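Local coordinates for protein xyloglucanase (Paenibacillus pabuli, PDB 2JEP) that hydrolyses the beta-1,4-glucan backbone of xyloglucan, a plant cell wall polysaccharide, as a family 5 glycoside hydrolase, at residues G273-N278 and G325-T330; I279-A284 and S331-N336. All blocks are in the same frame, centred on the assembly; numbering follows the deposited sequence.

Contact 1. Residues G273-N278 and G325-T330; sequences GEENGN and GSIDKT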
loop_
_atom_site.group_PDB
_atom_site.type_symbol
_atom_site.label_atom_id
_atom_site.label_comp_id
_atom_site.label_asym_id
_atom_site.label_seq_id
_atom_site.Cartn_x
_atom_site.Cartn_y
_atom_site.Cartn_z
ATOM N N GLY A 273 -3.691 -14.424 7.033
ATOM C CA GLY A 273 -2.288 -14.192 7.334
ATOM C C GLY A 273 -1.638 -15.062 8.393
ATOM O O GLY A 273 -0.400 -15.135 8.459
ATOM N N GLU A 274 -2.426 -15.704 9.252
ATOM C CA GLU A 274 -1.839 -16.508 10.327
ATOM C C GLU A 274 -1.190 -17.775 9.747
ATOM O O GLU A 274 -1.831 -18.527 9.014
ATOM C CB GLU A 274 -2.918 -16.880 11.343
ATOM C CG GLU A 274 -2.399 -17.624 12.541
ATOM C CD GLU A 274 -3.435 -17.955 13.597
ATOM O OE1 GLU A 274 -4.594 -17.610 13.392
ATOM O OE2 GLU A 274 -3.079 -18.606 14.607
ATOM N N GLU A 275 0.087 -17.983 10.076
ATOM C CA GLU A 275 0.919 -18.996 9.426
ATOM C C GLU A 275 0.768 -20.376 10.080
ATOM O O GLU A 275 1.709 -20.942 10.647
ATOM C CB GLU A 275 2.378 -18.517 9.380
ATOM C CG GLU A 275 2.601 -17.330 8.443
ATOM C CD GLU A 275 4.063 -16.964 8.269
ATOM O OE1 GLU A 275 4.842 -17.224 9.203
ATOM O OE2 GLU A 275 4.433 -16.449 7.175
ATOM N N ASN A 276 -0.442 -20.900 9.983
ATOM C CA ASN A 276 -0.737 -22.265 10.374
ATOM C C ASN A 276 -2.007 -22.711 9.660
ATOM O O ASN A 276 -2.610 -21.960 8.879
ATOM C CB ASN A 276 -0.814 -22.419 11.900
ATOM C CG ASN A 276 -1.924 -21.613 12.511
ATOM O OD1 ASN A 276 -3.057 -21.630 12.033
ATOM N ND2 ASN A 276 -1.606 -20.897 13.595
ATOM N N GLY A 277 -2.374 -23.965 9.890
ATOM C CA GLY A 277 -3.516 -24.559 9.197
ATOM C C GLY A 277 -4.814 -24.562 9.948
ATOM O O GLY A 277 -5.749 -25.251 9.544
ATOM N N ASN A 278 -4.918 -23.741 10.995
ATOM C CA ASN A 278 -6.162 -23.741 11.782
ATOM C C ASN A 278 -7.362 -23.371 10.901
ATOM O O ASN A 278 -8.421 -24.005 10.974
ATOM C CB ASN A 278 -6.095 -22.760 12.953
ATOM C CG ASN A 278 -5.030 -23.107 13.981
ATOM O OD1 ASN A 278 -4.518 -24.230 14.014
ATOM N ND2 ASN A 278 -4.740 -22.139 14.874
ATOM N N GLY A 325 -4.943 -9.726 0.550
ATOM C CA GLY A 325 -4.589 -11.040 0.050
ATOM C C GLY A 325 -4.614 -12.082 1.143
ATOM O O GLY A 325 -4.834 -11.772 2.331
ATOM N N SER A 326 -4.347 -13.329 0.750
ATOM C CA SER A 326 -4.328 -14.448 1.675
ATOM C C SER A 326 -3.172 -15.390 1.379
ATOM O O SER A 326 -2.820 -15.617 0.208
ATOM C CB SER A 326 -5.669 -15.175 1.690
ATOM O OG SER A 326 -6.014 -15.687 0.420
ATOM N N ILE A 327 -2.589 -15.926 2.440
ATOM C CA ILE A 327 -1.413 -16.763 2.288
ATOM C C ILE A 327 -1.739 -18.191 1.851
ATOM O O ILE A 327 -2.806 -18.749 2.167
ATOM C CB ILE A 327 -0.563 -16.809 3.581
ATOM C CG1 ILE A 327 -1.307 -17.448 4.780
ATOM C CG2 ILE A 327 -0.037 -15.413 3.882
ATOM C CD1 ILE A 327 -0.448 -17.650 5.965
ATOM N N ASP A 328 -0.773 -18.808 1.167
ATOM C CA ASP A 328 -0.931 -20.151 0.609
ATOM C C ASP A 328 -0.905 -21.205 1.696
ATOM O O ASP A 328 0.135 -21.457 2.306
ATOM C CB ASP A 328 0.176 -20.387 -0.410
ATOM C CG ASP A 328 0.069 -21.709 -1.159
ATOM O OD1 ASP A 328 -0.598 -22.633 -0.653
ATOM O OD2 ASP A 328 0.697 -21.780 -2.250
ATOM N N LYS A 329 -2.071 -21.819 1.918
ATOM C CA LYS A 329 -2.245 -22.884 2.922
ATOM C C LYS A 329 -2.564 -24.221 2.264
ATOM O O LYS A 329 -3.129 -25.097 2.917
ATOM C CB LYS A 329 -3.299 -22.492 3.978
ATOM C CG LYS A 329 -2.890 -21.293 4.793
ATOM C CD LYS A 329 -3.859 -21.006 5.906
ATOM C CE LYS A 329 -3.499 -19.766 6.675
ATOM N NZ LYS A 329 -4.251 -19.689 7.981
ATOM N N THR A 330 -2.184 -24.389 0.991
ATOM C CA THR A 330 -2.418 -25.666 0.320
ATOM C C THR A 330 -1.642 -26.834 0.939
ATOM O O THR A 330 -2.043 -27.984 0.734
ATOM C CB THR A 330 -2.071 -25.595 -1.180
ATOM O OG1 THR A 330 -0.697 -25.225 -1.356
ATOM C CG2 THR A 330 -2.993 -24.639 -1.918
#
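Lys329 reaches across to the backbone of residues 274-276, joining the loops that follow barrel strands 259-265 and 319-324, neighbours in the eight-stranded TIM barrel. Its chain is extended beyond CG, and NZ donates to Glu274 O at 2.9 Å, in the carbonyl plane, and to Asn276 O, also at 2.9 Å but tilted 20° from that carbonyl's plane. An inverse gamma turn centred on Glu275 brings these two oxygens within reach of one ammonium group. Asp270 O is its principal partner and Ile279 O a fourth, so three N-H must be partly shared among four carbonyls; a long, flexible donor suits a loop without helix or strand. Packing is close here: Lys329 CE lies 3.1 Å from Glu274 O. Cutting the side chain back to an alanine here is likely to leave the carbonyls of Glu274 and Asn276 without this donor and the loop freer to shift.

Ile327 supplies the apolar half of the tight side. With CG1 placed between the backbone N and the carbonyl carbon (chi1 64°), its CD1 methyl lies 3.5 Å from both Gly273 O and Glu274 O; the side chain also touches His369 and Phe371.

The outer side is looser. Glu275 is exposed, its aliphatic CG merely crossing Ile327, while the Glu274 carboxylate is engaged locally: Asn276 ND2 meets Glu274 OE2 at 2.9 Å, from above the carboxylate plane.

Contact 2. Residues I279-A284 and S331-N336; sequences ITQWGA and SYDSSN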
loop_
_atom_site.group_PDB
_atom_site.type_symbol
_atom_site.label_atom_id
_atom_site.label_comp_id
_atom_site.label_asym_id
_atom_site.label_seq_id
_atom_site.Cartn_x
_atom_site.Cartn_y
_atom_site.Cartn_z
ATOM N N ILE A 279 -7.211 -22.328 10.086
ATOM C CA ILE A 279 -8.284 -21.804 9.242
ATOM C C ILE A 279 -7.737 -21.709 7.818
ATOM O O ILE A 279 -6.761 -20.992 7.548
ATOM C CB ILE A 279 -8.747 -20.410 9.715
ATOM C CG1 ILE A 279 -9.245 -20.449 11.165
ATOM C CG2 ILE A 279 -9.804 -19.852 8.763
ATOM C CD1 ILE A 279 -10.467 -21.358 11.435
ATOM N N THR A 280 -8.388 -22.429 6.905
ATOM C CA THR A 280 -7.933 -22.547 5.534
ATOM C C THR A 280 -9.021 -22.237 4.493
ATOM O O THR A 280 -8.767 -22.350 3.295
ATOM C CB THR A 280 -7.392 -23.967 5.295
ATOM O OG1 THR A 280 -8.421 -24.890 5.652
ATOM C CG2 THR A 280 -6.130 -24.233 6.129
ATOM N N GLN A 281 -10.211 -21.835 4.953
ATOM C CA GLN A 281 -11.333 -21.579 4.069
ATOM C C GLN A 281 -12.009 -20.284 4.483
ATOM O O GLN A 281 -11.865 -19.839 5.612
ATOM C CB GLN A 281 -12.341 -22.745 4.104
ATOM C CG GLN A 281 -11.662 -24.114 3.961
ATOM C CD GLN A 281 -12.625 -25.242 3.795
ATOM O OE1 GLN A 281 -13.857 -25.086 3.888
ATOM N NE2 GLN A 281 -12.075 -26.412 3.537
ATOM N N TRP A 282 -12.756 -19.703 3.557
ATOM C CA TRP A 282 -13.422 -18.425 3.748
ATOM C C TRP A 282 -14.637 -18.335 2.832
ATOM O O TRP A 282 -14.589 -18.773 1.691
ATOM C CB TRP A 282 -12.452 -17.269 3.410
ATOM C CG TRP A 282 -13.043 -15.908 3.658
ATOM C CD1 TRP A 282 -13.016 -15.215 4.846
ATOM C CD2 TRP A 282 -13.796 -15.107 2.743
ATOM N NE1 TRP A 282 -13.694 -14.032 4.701
ATOM C CE2 TRP A 282 -14.203 -13.957 3.435
ATOM C CE3 TRP A 282 -14.181 -15.257 1.404
ATOM C CZ2 TRP A 282 -14.927 -12.947 2.825
ATOM C CZ3 TRP A 282 -14.924 -14.275 0.822
ATOM C CH2 TRP A 282 -15.295 -13.136 1.535
ATOM N N GLY A 283 -15.682 -17.702 3.346
ATOM C CA GLY A 283 -16.854 -17.374 2.586
ATOM C C GLY A 283 -17.841 -18.513 2.459
ATOM O O GLY A 283 -17.622 -19.632 2.934
ATOM N N ALA A 284 -18.926 -18.205 1.778
ATOM C CA ALA A 284 -20.074 -19.108 1.739
ATOM C C ALA A 284 -19.766 -20.453 1.123
ATOM O O ALA A 284 -20.434 -21.432 1.468
ATOM C CB ALA A 284 -21.225 -18.454 0.973
ATOM N N SER A 331 -0.611 -26.541 1.742
ATOM C CA SER A 331 0.121 -27.577 2.483
ATOM C C SER A 331 -0.683 -28.111 3.667
ATOM O O SER A 331 -0.344 -29.149 4.233
ATOM C CB SER A 331 1.468 -27.055 2.988
ATOM O OG SER A 331 1.326 -25.989 3.911
ATOM N N TYR A 332 -1.731 -27.388 4.049
ATOM C CA TYR A 332 -2.605 -27.780 5.160
ATOM C C TYR A 332 -3.950 -28.312 4.666
ATOM O O TYR A 332 -4.523 -29.207 5.282
ATOM C CB TYR A 332 -2.853 -26.577 6.065
ATOM C CG TYR A 332 -1.608 -25.898 6.627
ATOM C CD1 TYR A 332 -0.830 -26.496 7.607
ATOM C CD2 TYR A 332 -1.232 -24.645 6.215
ATOM C CE1 TYR A 332 0.276 -25.848 8.146
ATOM C CE2 TYR A 332 -0.145 -24.005 6.715
ATOM C CZ TYR A 332 0.610 -24.603 7.697
ATOM O OH TYR A 332 1.678 -23.945 8.263
ATOM N N ASP A 333 -4.486 -27.693 3.619
ATOM C CA ASP A 333 -5.819 -27.993 3.076
ATOM C C ASP A 333 -5.687 -27.935 1.559
ATOM O O ASP A 333 -5.451 -26.869 0.998
ATOM C CB ASP A 333 -6.805 -26.943 3.586
ATOM C CG ASP A 333 -8.222 -27.117 3.064
ATOM O OD1 ASP A 333 -8.436 -27.903 2.102
ATOM O OD2 ASP A 333 -9.115 -26.423 3.592
ATOM N N SER A 334 -5.821 -29.084 0.898
ATOM C CA SER A 334 -5.640 -29.137 -0.533
ATOM C C SER A 334 -6.656 -28.332 -1.327
ATOM O O SER A 334 -6.450 -28.102 -2.520
ATOM C CB SER A 334 -5.598 -30.574 -1.040
ATOM O OG SER A 334 -6.842 -31.214 -0.792
ATOM N N SER A 335 -7.715 -27.865 -0.670
ATOM C CA SER A 335 -8.697 -26.978 -1.304
ATOM C C SER A 335 -8.460 -25.484 -1.080
ATOM O O SER A 335 -9.241 -24.675 -1.534
ATOM C CB SER A 335 -10.103 -27.330 -0.873
ATOM O OG SER A 335 -10.395 -26.991 0.477
ATOM N N ASN A 336 -7.371 -25.113 -0.413
ATOM C CA ASN A 336 -7.203 -23.726 -0.002
ATOM C C ASN A 336 -7.275 -22.724 -1.128
ATOM O O ASN A 336 -7.780 -21.618 -0.933
ATOM C CB ASN A 336 -5.913 -23.584 0.798
ATOM C CG ASN A 336 -5.565 -22.143 1.143
ATOM O OD1 ASN A 336 -4.570 -21.612 0.623
ATOM N ND2 ASN A 336 -6.332 -21.519 2.048
#
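Thr280 and Gln281 converge on the carboxylate of Asp333, which lies in a type I beta turn (Asp333 to Asn336) leading into helix 336-353 of the TIM barrel.

The carboxylate bonds dominate. OD2 takes one donor on each of its lone pairs: Thr280 OG1 at 2.7 Å comes to the anti side, away from the other oxygen, and Gln281 NE2 at 3.0 Å to the syn side, nearly straight and in the plane of its own amide. Asp333 CG stands anti to the backbone N (chi1 178°), which places OD2 beside Thr280 and Gln281. OD1 meanwhile serves its own turn, accepting a capping bond from Ser335 N (2.9 Å) and a second from Ser335 OG (2.7 Å), both from the same face of the carboxylate. Four donors thus grip a buried acid and fix its rotation, which would be expected to stabilise its negative charge. Aspartate is apt because a short side chain can cap the turn and still offer its second oxygen across the gap.

Amides make the remaining polar links. The other atom of the Gln281 amide, OE1, accepts from Ser286 OG and the backbone N of Thr287 and Asn288, so one glutamine ties Asp333 to the chain beyond its own segment. Asn336 divides its amide likewise: OD1 receives Lys329 N, and ND2 donates to Thr280 O at 2.9 Å (N-H...O 163°), in its own amide plane but tilted 33° from the carbonyl plane.

Carbon contacts centre on Thr280, suited by offering both a hydroxyl and a methyl. Its CB lies 3.5 Å from Asp333 CB, and its CG2 methyl packs between Asp333 CB at 3.8 Å and Tyr332 CB at 4.0 Å, while the phenol OH bonds to His369 NE2.

How the contacts relate
Both contacts join the same two loops, successive pieces of the excursions after strands 259-265 and 319-324. Contact 1 is nearer the barrel and partly buried, with one flank exposed; contact 2 lies farther out, its centre about 25 Å from the chain centre against about 20 Å, yet its touching residues are mostly buried. Their chemistry contrasts: contact 1 presents a cation to backbone carbonyls, whereas contact 2 presents an anion to a hydroxyl and a side-chain amide across the gap, with local capping donors on its other oxygen. Lys329 is the residue they share, bonded into both. Apolar packing adds a second seam, where Gly277 CA sits 3.5 Å from Tyr332 CG.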